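Local coordinates for hypothetical protein (Chromobacterium violaceum, PDB 2O3I), which is of unknown function but belongs to the S-methyl thiohydantoin desulfurase-like (DUF917) family, whose N- and C-terminal domains it contains, at residues C62-Y67 with A207-S212; A102-P107 with L124-V129. The protein carries 2 engineered substitutions. All coordinates share one frame; numbering follows the deposited sequence.

In the fold
Both contacts lie in the mixed sheet that includes strands 203-211, 61-69, 101-105 and 127-129 side by side in that order, and their centres are about 8 Å apart. Contact 1 is the antiparallel pairing of 61-69 with 203-211, contact 2 the parallel pairing of 101-105 with 127-129. Strands 61-69 and 101-105 are neighbours, so the contacts join directly through probable hydrogen bonds from Val63 N to Tyr103 O (3.0 Å) and Val65 N to Val105 O (3.1 Å). Both segments of contact 2 fall between 62-67 and 207-212 in the sequence. Contact 2 stays within the N-terminal family region, whereas contact 1 brings a strand of the C-terminal region into the same sheet.

Contact 1 of 2, residues C62-Y67 with A207-S212; sequences CVMVAY and AMWMMS
Cys62 and Met211 exchange two backbone hydrogen bonds, Cys62 N to Met211 O (2.8 Å) and Met211 N to Cys62 O (2.6 Å). A second exchange links Met64 and Met208: Met64 N reaches Met208 O at 3.0 Å, nearly in line with the carbonyl bond, while the return bond from Met208 N to Met64 O is longer, at 3.2 Å. Between these two antiparallel hydrogen-bonded pairs only Val63 intervenes on one strand, but both Trp209 and Met210 on the other. That extra residue makes a beta bulge, and Trp209 takes it up with a positive phi of 60°.

Among the apolar contacts, Met64, Cys62, Met208 and Met211 share one face of the sheet; Ala207 is on the other. With CG anti to the backbone N (chi1 178°) and two bends further out, Met64 brings its CE methyl beside Met208 CG (3.5 Å) and obliquely against Trp209 CZ3 (3.8 Å). A flexible, unbranched methionine chain (modelled here as selenomethionine) can bend its end methyl back onto its neighbours, and Met208 lays its own CE over the centre of the Trp209 ring, which also stacks with Tyr146. Val63 and Met210 run alongside each other, Val63 CG2 lying 3.7 Å from Met210 CG. Branched Val63 suits an extended strand, and it also packs on Ala90 of helix 81-96, where small Ala207 meets Ala86.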
ATOM      1  N   CYS A  62      -4.371   8.677  23.615  1.00 27.71           N
ATOM      2  CA  CYS A  62      -5.540   8.583  22.759  1.00 26.67           C
ATOM      3  C   CYS A  62      -5.157   8.213  21.325  1.00 26.48           C
ATOM      4  O   CYS A  62      -4.018   8.433  20.897  1.00 26.62           O
ATOM      5  CB  CYS A  62      -6.274   9.931  22.769  1.00 24.79           C
ATOM      6  SG  CYS A  62      -7.830   9.967  21.885  1.00 22.75           S
ATOM      7  N   VAL A  63      -6.104   7.636  20.593  1.00 24.57           N
ATOM      8  CA  VAL A  63      -5.882   7.272  19.196  1.00 23.00           C
ATOM      9  C   VAL A  63      -7.179   7.471  18.424  1.00 22.30           C
ATOM     10  O   VAL A  63      -8.273   7.269  18.961  1.00 20.98           O
ATOM     11  CB  VAL A  63      -5.480   5.790  19.023  1.00 24.71           C
ATOM     12  CG1 VAL A  63      -4.926   5.571  17.622  1.00 19.12           C
ATOM     13  CG2 VAL A  63      -4.459   5.393  20.070  1.00 30.49           C
HETATM   14  N   MSE A  64      -7.052   7.869  17.165  1.00 22.93           N
HETATM   15  CA  MSE A  64      -8.205   8.064  16.301  1.00 22.98           C
HETATM   16  C   MSE A  64      -8.574   6.678  15.790  1.00 22.91           C
HETATM   17  O   MSE A  64      -7.685   5.896  15.436  1.00 23.03           O
HETATM   18  CB  MSE A  64      -7.836   8.976  15.129  1.00 21.95           C
HETATM   19  CG  MSE A  64      -8.953   9.212  14.115  1.00 25.12           C
HETATM   20 SE   MSE A  64      -9.187   7.772  12.820  1.00 34.43          SE
HETATM   21  CE  MSE A  64      -8.267   8.612  11.314  1.00 23.65           C
ATOM     22  N   VAL A  65      -9.865   6.351  15.777  1.00 20.55           N
ATOM     23  CA  VAL A  65     -10.281   5.046  15.274  1.00 21.87           C
ATOM     24  C   VAL A  65     -11.491   5.196  14.371  1.00 22.10           C
ATOM     25  O   VAL A  65     -12.326   6.068  14.591  1.00 20.69           O
ATOM     26  CB  VAL A  65     -10.610   4.044  16.426  1.00 23.53           C
ATOM     27  CG1 VAL A  65     -11.867   4.475  17.193  1.00 21.73           C
ATOM     28  CG2 VAL A  65     -10.793   2.660  15.851  1.00 21.64           C
ATOM     29  N   ALA A  66     -11.581   4.357  13.343  1.00 22.70           N
ATOM     30  CA  ALA A  66     -12.704   4.431  12.415  1.00 23.55           C
ATOM     31  C   ALA A  66     -12.756   3.284  11.414  1.00 24.47           C
ATOM     32  O   ALA A  66     -11.947   2.353  11.448  1.00 24.98           O
ATOM     33  CB  ALA A  66     -12.658   5.757  11.654  1.00 21.88           C
ATOM     34  N   TYR A  67     -13.745   3.364  10.536  1.00 25.06           N
ATOM     35  CA  TYR A  67     -13.915   2.402   9.465  1.00 27.42           C
ATOM     36  C   TYR A  67     -13.519   3.196   8.223  1.00 27.64           C
ATOM     37  O   TYR A  67     -13.747   4.400   8.149  1.00 25.11           O
ATOM     38  CB  TYR A  67     -15.377   1.950   9.368  1.00 28.22           C
ATOM     39  CG  TYR A  67     -15.633   0.550   9.878  1.00 28.29           C
ATOM     40  CD1 TYR A  67     -16.663   0.300  10.785  1.00 28.36           C
ATOM     41  CD2 TYR A  67     -14.868  -0.526   9.437  1.00 29.04           C
ATOM     42  CE1 TYR A  67     -16.929  -0.984  11.240  1.00 27.77           C
ATOM     43  CE2 TYR A  67     -15.128  -1.827   9.886  1.00 28.96           C
ATOM     44  CZ  TYR A  67     -16.162  -2.045  10.789  1.00 29.51           C
ATOM     45  OH  TYR A  67     -16.436  -3.319  11.235  1.00 28.29           O
ATOM     46  N   ALA A 207      -6.692   2.784  12.678  1.00 23.83           N
ATOM     47  CA  ALA A 207      -6.265   3.345  13.949  1.00 25.26           C
ATOM     48  C   ALA A 207      -4.967   4.091  13.666  1.00 26.25           C
ATOM     49  O   ALA A 207      -3.962   3.493  13.261  1.00 24.44           O
ATOM     50  CB  ALA A 207      -6.038   2.238  14.981  1.00 26.31           C
HETATM   51  N   MSE A 208      -4.998   5.406  13.860  1.00 25.89           N
HETATM   52  CA  MSE A 208      -3.822   6.231  13.614  1.00 26.98           C
HETATM   53  C   MSE A 208      -3.846   7.478  14.491  1.00 26.16           C
HETATM   54  O   MSE A 208      -4.786   7.691  15.263  1.00 24.36           O
HETATM   55  CB  MSE A 208      -3.751   6.623  12.125  1.00 26.52           C
HETATM   56  CG  MSE A 208      -4.927   7.456  11.616  1.00 29.67           C
HETATM   57 SE   MSE A 208      -4.846   7.746   9.693  1.00 35.19          SE
HETATM   58  CE  MSE A 208      -3.541   9.175   9.651  1.00 32.15           C
ATOM     59  N   TRP A 209      -2.801   8.291  14.376  1.00 25.37           N
ATOM     60  CA  TRP A 209      -2.693   9.520  15.150  1.00 25.86           C
ATOM     61  C   TRP A 209      -2.702   9.298  16.672  1.00 24.75           C
ATOM     62  O   TRP A 209      -3.427   9.966  17.419  1.00 22.89           O
ATOM     63  CB  TRP A 209      -3.804  10.502  14.736  1.00 25.09           C
ATOM     64  CG  TRP A 209      -3.501  11.247  13.444  1.00 26.59           C
ATOM     65  CD1 TRP A 209      -2.294  11.769  13.066  1.00 27.29           C
ATOM     66  CD2 TRP A 209      -4.431  11.611  12.416  1.00 24.99           C
ATOM     67  NE1 TRP A 209      -2.414  12.437  11.875  1.00 27.61           N
ATOM     68  CE2 TRP A 209      -3.714  12.360  11.451  1.00 26.63           C
ATOM     69  CE3 TRP A 209      -5.800  11.382  12.217  1.00 24.50           C
ATOM     70  CZ2 TRP A 209      -4.318  12.884  10.300  1.00 24.77           C
ATOM     71  CZ3 TRP A 209      -6.406  11.903  11.070  1.00 26.09           C
ATOM     72  CH2 TRP A 209      -5.662  12.646  10.127  1.00 26.00           C
HETATM   73  N   MSE A 210      -1.894   8.351  17.126  1.00 23.56           N
HETATM   74  CA  MSE A 210      -1.781   8.083  18.553  1.00 25.75           C
HETATM   75  C   MSE A 210      -1.280   9.375  19.204  1.00 26.12           C
HETATM   76  O   MSE A 210      -0.366  10.023  18.689  1.00 23.25           O
HETATM   77  CB  MSE A 210      -0.791   6.949  18.801  1.00 26.95           C
HETATM   78  CG  MSE A 210      -1.251   5.595  18.292  1.00 29.44           C
HETATM   79 SE   MSE A 210       0.086   4.222  18.609  1.00 39.28          SE
HETATM   80  CE  MSE A 210       1.053   4.394  16.937  1.00 35.81           C
HETATM   81  N   MSE A 211      -1.876   9.754  20.332  1.00 26.26           N
HETATM   82  CA  MSE A 211      -1.481  10.989  21.000  1.00 28.12           C
HETATM   83  C   MSE A 211      -1.345  10.885  22.516  1.00 29.18           C
HETATM   84  O   MSE A 211      -2.042  10.106  23.174  1.00 29.09           O
HETATM   85  CB  MSE A 211      -2.495  12.098  20.690  1.00 27.95           C
HETATM   86  CG  MSE A 211      -2.691  12.381  19.201  1.00 34.24           C
HETATM   87 SE   MSE A 211      -4.340  13.363  18.838  1.00 37.02          SE
HETATM   88  CE  MSE A 211      -3.883  14.174  17.183  1.00 41.93           C
ATOM     89  N   SER A 212      -0.444  11.699  23.057  1.00 28.60           N
ATOM     90  CA  SER A 212      -0.224  11.777  24.489  1.00 30.47           C
ATOM     91  C   SER A 212      -1.178  12.890  24.901  1.00 31.46           C
ATOM     92  O   SER A 212      -1.634  13.649  24.052  1.00 31.74           O
ATOM     93  CB  SER A 212       1.215  12.174  24.780  1.00 29.31           C
TER

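Contact 2 of 2, residues A102-P107 with L124-V129; sequences AYVVAP and LGLAVV
Tyr103 presents a ring edge to Ala127: the methyl CB of Ala127 lies 3.6 Å from Tyr103 CD2, close to the ring plane, and Ala127 O also sits at that edge, in the plane. One ring face carries the CB of Ala102, offset toward the rim. A small alanine at 127 lets the ring pass alongside, and the Tyr103 hydroxyl finds its partner in the backbone N of Asp59.

Three backbone bonds join the parallel strands, the two ends of a beta-alpha-beta crossover through helix 111-124. Ala127 N donates to Ala102 O (3.0 Å), Val104 N to Ala127 O (3.0 Å) and Val129 N to Val104 O (3.1 Å). The directions of the short strand segments differ by 45°. Where the next bond would fall, a water accepts from Ala106 N and donates to Val129 O, at 2.9 Å from each.

Before the strand, Gly125 leaves the helix with a positive phi (76°), easy for glycine. With CG1 anti to its carbonyl carbon (chi1 -78°), Val104 turns that methyl to Leu126 CD1 (3.6 Å), the two side chains crossing at about a right angle. Val104 also packs on Val120 and Ala121 of the crossover helix. Val105 CG2 meets Val129 CB at 4.0 Å. The pairing thus rests on backbone hydrogen bonds and one bridging water, while mainly apolar side chains seal it against the neighbouring helix and strands.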
ATOM      1  N   ALA A 102      -5.884   4.851  26.656  1.00 25.73           N
ATOM      2  CA  ALA A 102      -7.082   5.040  27.476  1.00 25.21           C
ATOM      3  C   ALA A 102      -8.213   5.755  26.743  1.00 23.35           C
ATOM      4  O   ALA A 102      -9.344   5.826  27.234  1.00 21.44           O
ATOM      5  CB  ALA A 102      -6.726   5.821  28.747  1.00 24.17           C
ATOM      6  N   TYR A 103      -7.921   6.295  25.570  1.00 23.59           N
ATOM      7  CA  TYR A 103      -8.959   7.009  24.855  1.00 23.38           C
ATOM      8  C   TYR A 103      -8.975   6.768  23.354  1.00 24.01           C
ATOM      9  O   TYR A 103      -7.943   6.492  22.735  1.00 24.98           O
ATOM     10  CB  TYR A 103      -8.826   8.511  25.122  1.00 23.94           C
ATOM     11  CG  TYR A 103      -8.679   8.886  26.582  1.00 22.93           C
ATOM     12  CD1 TYR A 103      -7.431   9.234  27.112  1.00 25.48           C
ATOM     13  CD2 TYR A 103      -9.781   8.893  27.437  1.00 24.68           C
ATOM     14  CE1 TYR A 103      -7.282   9.583  28.465  1.00 23.99           C
ATOM     15  CE2 TYR A 103      -9.649   9.239  28.791  1.00 25.68           C
ATOM     16  CZ  TYR A 103      -8.393   9.583  29.299  1.00 26.40           C
ATOM     17  OH  TYR A 103      -8.249   9.913  30.635  1.00 25.73           O
ATOM     18  N   VAL A 104     -10.172   6.849  22.783  1.00 23.42           N
ATOM     19  CA  VAL A 104     -10.359   6.720  21.342  1.00 23.56           C
ATOM     20  C   VAL A 104     -11.085   7.991  20.942  1.00 21.82           C
ATOM     21  O   VAL A 104     -11.655   8.671  21.794  1.00 21.31           O
ATOM     22  CB  VAL A 104     -11.227   5.496  20.949  1.00 23.76           C
ATOM     23  CG1 VAL A 104     -10.403   4.231  21.036  1.00 26.29           C
ATOM     24  CG2 VAL A 104     -12.445   5.399  21.856  1.00 26.29           C
ATOM     25  N   VAL A 105     -11.056   8.329  19.660  1.00 20.44           N
ATOM     26  CA  VAL A 105     -11.732   9.532  19.208  1.00 21.38           C
ATOM     27  C   VAL A 105     -12.117   9.397  17.733  1.00 22.70           C
ATOM     28  O   VAL A 105     -11.343   8.882  16.921  1.00 22.55           O
ATOM     29  CB  VAL A 105     -10.832  10.796  19.449  1.00 19.80           C
ATOM     30  CG1 VAL A 105      -9.531  10.670  18.670  1.00 18.86           C
ATOM     31  CG2 VAL A 105     -11.583  12.073  19.068  1.00 16.55           C
ATOM     32  N   ALA A 106     -13.330   9.835  17.398  1.00 21.95           N
ATOM     33  CA  ALA A 106     -13.806   9.761  16.021  1.00 24.07           C
ATOM     34  C   ALA A 106     -12.967  10.706  15.177  1.00 23.43           C
ATOM     35  O   ALA A 106     -12.514  11.738  15.655  1.00 23.80           O
ATOM     36  CB  ALA A 106     -15.276  10.164  15.939  1.00 21.76           C
ATOM     37  N   PRO A 107     -12.747  10.363  13.906  1.00 22.65           N
ATOM     38  CA  PRO A 107     -11.945  11.262  13.081  1.00 21.50           C
ATOM     39  C   PRO A 107     -12.699  12.535  12.706  1.00 22.70           C
ATOM     40  O   PRO A 107     -12.111  13.613  12.605  1.00 20.98           O
ATOM     41  CB  PRO A 107     -11.621  10.404  11.861  1.00 20.41           C
ATOM     42  CG  PRO A 107     -12.843   9.533  11.731  1.00 23.08           C
ATOM     43  CD  PRO A 107     -13.116   9.139  13.169  1.00 22.26           C
ATOM     44  N   LEU A 124     -13.086  -2.208  24.542  1.00 30.22           N
ATOM     45  CA  LEU A 124     -11.751  -2.233  25.123  1.00 28.18           C
ATOM     46  C   LEU A 124     -11.625  -1.580  26.491  1.00 28.57           C
ATOM     47  O   LEU A 124     -10.542  -1.575  27.084  1.00 29.40           O
ATOM     48  CB  LEU A 124     -10.767  -1.580  24.155  1.00 28.68           C
ATOM     49  CG  LEU A 124     -10.724  -2.199  22.756  1.00 28.42           C
ATOM     50  CD1 LEU A 124      -9.664  -1.498  21.932  1.00 29.68           C
ATOM     51  CD2 LEU A 124     -10.419  -3.682  22.854  1.00 31.49           C
ATOM     52  N   GLY A 125     -12.723  -1.031  26.995  1.00 27.28           N
ATOM     53  CA  GLY A 125     -12.682  -0.383  28.293  1.00 28.14           C
ATOM     54  C   GLY A 125     -12.013   0.981  28.244  1.00 29.04           C
ATOM     55  O   GLY A 125     -11.324   1.382  29.186  1.00 28.87           O
ATOM     56  N   LEU A 126     -12.217   1.704  27.146  1.00 27.90           N
ATOM     57  CA  LEU A 126     -11.626   3.028  26.991  1.00 27.80           C
ATOM     58  C   LEU A 126     -12.709   4.090  27.063  1.00 27.64           C
ATOM     59  O   LEU A 126     -13.891   3.785  27.197  1.00 28.07           O
ATOM     60  CB  LEU A 126     -10.917   3.138  25.639  1.00 26.81           C
ATOM     61  CG  LEU A 126     -10.002   1.974  25.233  1.00 28.13           C
ATOM     62  CD1 LEU A 126      -9.542   2.172  23.800  1.00 27.50           C
ATOM     63  CD2 LEU A 126      -8.808   1.888  26.169  1.00 27.87           C
ATOM     64  N   ALA A 127     -12.299   5.347  26.982  1.00 27.68           N
ATOM     65  CA  ALA A 127     -13.247   6.445  26.993  1.00 28.05           C
ATOM     66  C   ALA A 127     -13.139   7.164  25.648  1.00 27.46           C
ATOM     67  O   ALA A 127     -12.045   7.311  25.095  1.00 27.76           O
ATOM     68  CB  ALA A 127     -12.939   7.409  28.142  1.00 26.88           C
ATOM     69  N   VAL A 128     -14.278   7.583  25.113  1.00 27.66           N
ATOM     70  CA  VAL A 128     -14.311   8.295  23.840  1.00 27.91           C
ATOM     71  C   VAL A 128     -14.285   9.789  24.149  1.00 26.20           C
ATOM     72  O   VAL A 128     -14.947  10.249  25.078  1.00 25.29           O
ATOM     73  CB  VAL A 128     -15.587   7.934  23.040  1.00 28.66           C
ATOM     74  CG1 VAL A 128     -16.815   8.154  23.905  1.00 32.88           C
ATOM     75  CG2 VAL A 128     -15.670   8.773  21.767  1.00 27.09           C
ATOM     76  N   VAL A 129     -13.501  10.543  23.386  1.00 24.26           N
ATOM     77  CA  VAL A 129     -13.396  11.980  23.609  1.00 22.08           C
ATOM     78  C   VAL A 129     -14.554  12.722  22.945  1.00 22.19           C
ATOM     79  O   VAL A 129     -14.929  12.404  21.823  1.00 22.54           O
ATOM     80  CB  VAL A 129     -12.053  12.504  23.066  1.00 21.76           C
ATOM     81  CG1 VAL A 129     -11.956  14.014  23.251  1.00 22.25           C
ATOM     82  CG2 VAL A 129     -10.909  11.798  23.786  1.00 18.72           C
TER
HETATM   83  O   HOH W   1     -15.107  11.293  19.165  1.00 17.83           O